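Local coordinates for protein open reading frame 2 (Aeromonas sobria, PDB 3WQB) that probably acts as a chaperone for a secreted serine protease, with which it forms a complex, at residues Leu78-Thr83 against Val136-Ser141. Residues are numbered along the deposited sequence; the frame is centred on the assembly and turned at random.
Sequences LTVSGT and VQIELS
Thr79 and Ser141 form an antiparallel hydrogen-bonded pair: Thr79 N donates to Ser141 O (2.8 Å), and Ser141 N returns a bond to Thr79 O. Val80 and Leu140 are the next, non-hydrogen-bonded pair, beyond which Ser81 N reaches Glu139 O in a longer but straight bond (3.2 Å, 171° at the hydrogen). Gly82, whose positive phi suits glycine, then bends the backbone sharply, and Glu139 N bonds to Thr83 O (2.9 Å). Glu139 thus accepts from Ser81 N at its carbonyl and donates from its own N to Thr83 O, while a water bridges the break in the ladder, accepting from Gly82 N and donating to Thr83 O and Glu139 O. Strand 136-141 thereby pairs with both 78-81 and 83-87 within a larger antiparallel sheet.

Ser81 OG serves two partners. A chi1 of 74° folds the hydroxyl back over its own backbone, where it accepts from Thr83 N (3.1 Å), making an ST turn; it also donates to Glu139 OE1 (2.7 Å), meeting the carboxylate on its anti side and 24° out of plane. Glu139 extends alongside Thr83, OE1 approaching Thr83 CB. Its OE2 bonds to the backbone of a second protein chain in the assembly, and Ser141 OG to a polar side chain of that same chain, so this side of the strand belongs to the interface.

The apolar contacts involve Leu78, Val80, Ile138 and Leu140. Leu78 crosses Leu140 at about a right angle, CD1 against CB at 3.9 Å, and Tyr39 of strand 37-40 touches both leucines. Val80 spreads its branches, CG2 to Leu140 CD2 (3.9 Å) and CG1 to Ile138 CG2 (4.2 Å); Ile138 also packs on helix 122-131.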
loop_
_atom_site.group_PDB
_atom_site.type_symbol
_atom_site.label_atom_id
_atom_site.label_comp_id
_atom_site.label_asym_id
_atom_site.label_seq_id
_atom_site.Cartn_x
_atom_site.Cartn_y
_atom_site.Cartn_z
ATOM N N LEU B 78 -8.851 -20.047 2.699
ATOM C CA LEU B 78 -7.751 -20.368 1.784
ATOM C C LEU B 78 -7.927 -21.735 1.132
ATOM O O LEU B 78 -8.499 -22.651 1.724
ATOM C CB LEU B 78 -6.399 -20.296 2.499
ATOM C CG LEU B 78 -6.017 -18.978 3.181
ATOM C CD1 LEU B 78 -4.642 -19.113 3.817
ATOM C CD2 LEU B 78 -6.050 -17.808 2.214
ATOM N N THR B 79 -7.424 -21.863 -0.088
ATOM C CA THR B 79 -7.533 -23.107 -0.839
ATOM C C THR B 79 -6.167 -23.576 -1.310
ATOM O O THR B 79 -5.351 -22.786 -1.772
ATOM C CB THR B 79 -8.498 -22.951 -2.037
ATOM O OG1 THR B 79 -9.782 -22.550 -1.545
ATOM C CG2 THR B 79 -8.662 -24.259 -2.789
ATOM N N VAL B 80 -5.921 -24.874 -1.180
ATOM C CA VAL B 80 -4.699 -25.466 -1.707
ATOM C C VAL B 80 -4.815 -25.441 -3.224
ATOM O O VAL B 80 -5.630 -26.164 -3.801
ATOM C CB VAL B 80 -4.514 -26.918 -1.207
ATOM C CG1 VAL B 80 -3.228 -27.516 -1.773
ATOM C CG2 VAL B 80 -4.512 -26.963 0.310
ATOM N N SER B 81 -4.018 -24.589 -3.865
ATOM C CA SER B 81 -4.124 -24.373 -5.308
ATOM C C SER B 81 -3.608 -25.547 -6.136
ATOM O O SER B 81 -4.019 -25.722 -7.285
ATOM C CB SER B 81 -3.383 -23.095 -5.716
ATOM O OG SER B 81 -1.976 -23.280 -5.682
ATOM N N GLY B 82 -2.703 -26.334 -5.555
ATOM C CA GLY B 82 -2.010 -27.394 -6.284
ATOM C C GLY B 82 -0.578 -27.039 -6.652
ATOM O O GLY B 82 0.202 -27.908 -7.055
ATOM N N THR B 83 -0.232 -25.759 -6.510
ATOM C CA THR B 83 1.102 -25.257 -6.841
ATOM C C THR B 83 2.011 -25.226 -5.613
ATOM O O THR B 83 1.576 -24.880 -4.512
ATOM C CB THR B 83 1.015 -23.859 -7.507
ATOM O OG1 THR B 83 0.325 -23.980 -8.756
ATOM C CG2 THR B 83 2.401 -23.253 -7.761
ATOM N N VAL B 136 10.498 -24.696 0.501
ATOM C CA VAL B 136 9.262 -24.951 -0.239
ATOM C C VAL B 136 8.076 -24.253 0.431
ATOM O O VAL B 136 8.016 -24.150 1.652
ATOM C CB VAL B 136 9.005 -26.486 -0.387
ATOM C CG1 VAL B 136 8.979 -27.186 0.975
ATOM C CG2 VAL B 136 7.720 -26.774 -1.160
ATOM N N GLN B 137 7.138 -23.772 -0.383
ATOM C CA GLN B 137 5.897 -23.200 0.119
ATOM C C GLN B 137 4.729 -23.769 -0.677
ATOM O O GLN B 137 4.717 -23.712 -1.911
ATOM C CB GLN B 137 5.919 -21.664 0.026
ATOM C CG GLN B 137 4.671 -20.961 0.591
ATOM C CD GLN B 137 4.664 -19.461 0.323
ATOM O OE1 GLN B 137 5.304 -18.987 -0.607
ATOM N NE2 GLN B 137 3.943 -18.710 1.147
ATOM N N ILE B 138 3.770 -24.351 0.032
ATOM C CA ILE B 138 2.520 -24.791 -0.580
ATOM C C ILE B 138 1.645 -23.562 -0.795
ATOM O O ILE B 138 1.352 -22.833 0.157
ATOM C CB ILE B 138 1.778 -25.807 0.323
ATOM C CG1 ILE B 138 2.653 -27.044 0.548
ATOM C CG2 ILE B 138 0.436 -26.196 -0.296
ATOM C CD1 ILE B 138 2.204 -27.954 1.679
ATOM N N GLU B 139 1.250 -23.312 -2.041
ATOM C CA GLU B 139 0.406 -22.147 -2.310
ATOM C C GLU B 139 -1.003 -22.308 -1.747
ATOM O O GLU B 139 -1.716 -23.263 -2.069
ATOM C CB GLU B 139 0.334 -21.806 -3.796
ATOM C CG GLU B 139 -0.649 -20.665 -4.060
ATOM C CD GLU B 139 -0.640 -20.175 -5.480
ATOM O OE1 GLU B 139 -0.742 -20.999 -6.409
ATOM O OE2 GLU B 139 -0.568 -18.948 -5.660
ATOM N N LEU B 140 -1.382 -21.358 -0.906
ATOM C CA LEU B 140 -2.720 -21.289 -0.348
ATOM C C LEU B 140 -3.379 -20.034 -0.902
ATOM O O LEU B 140 -3.042 -18.912 -0.507
ATOM C CB LEU B 140 -2.670 -21.275 1.183
ATOM C CG LEU B 140 -1.914 -22.443 1.839
ATOM C CD1 LEU B 140 -1.842 -22.269 3.357
ATOM C CD2 LEU B 140 -2.516 -23.807 1.471
ATOM N N SER B 141 -4.305 -20.241 -1.833
ATOM C CA SER B 141 -4.913 -19.161 -2.601
ATOM C C SER B 141 -6.175 -18.647 -1.932
ATOM O O SER B 141 -6.731 -19.293 -1.047
ATOM C CB SER B 141 -5.235 -19.642 -4.016
ATOM O OG SER B 141 -6.301 -20.574 -3.992
HETATM O O HOH W 1 -0.945 -25.681 -3.363
#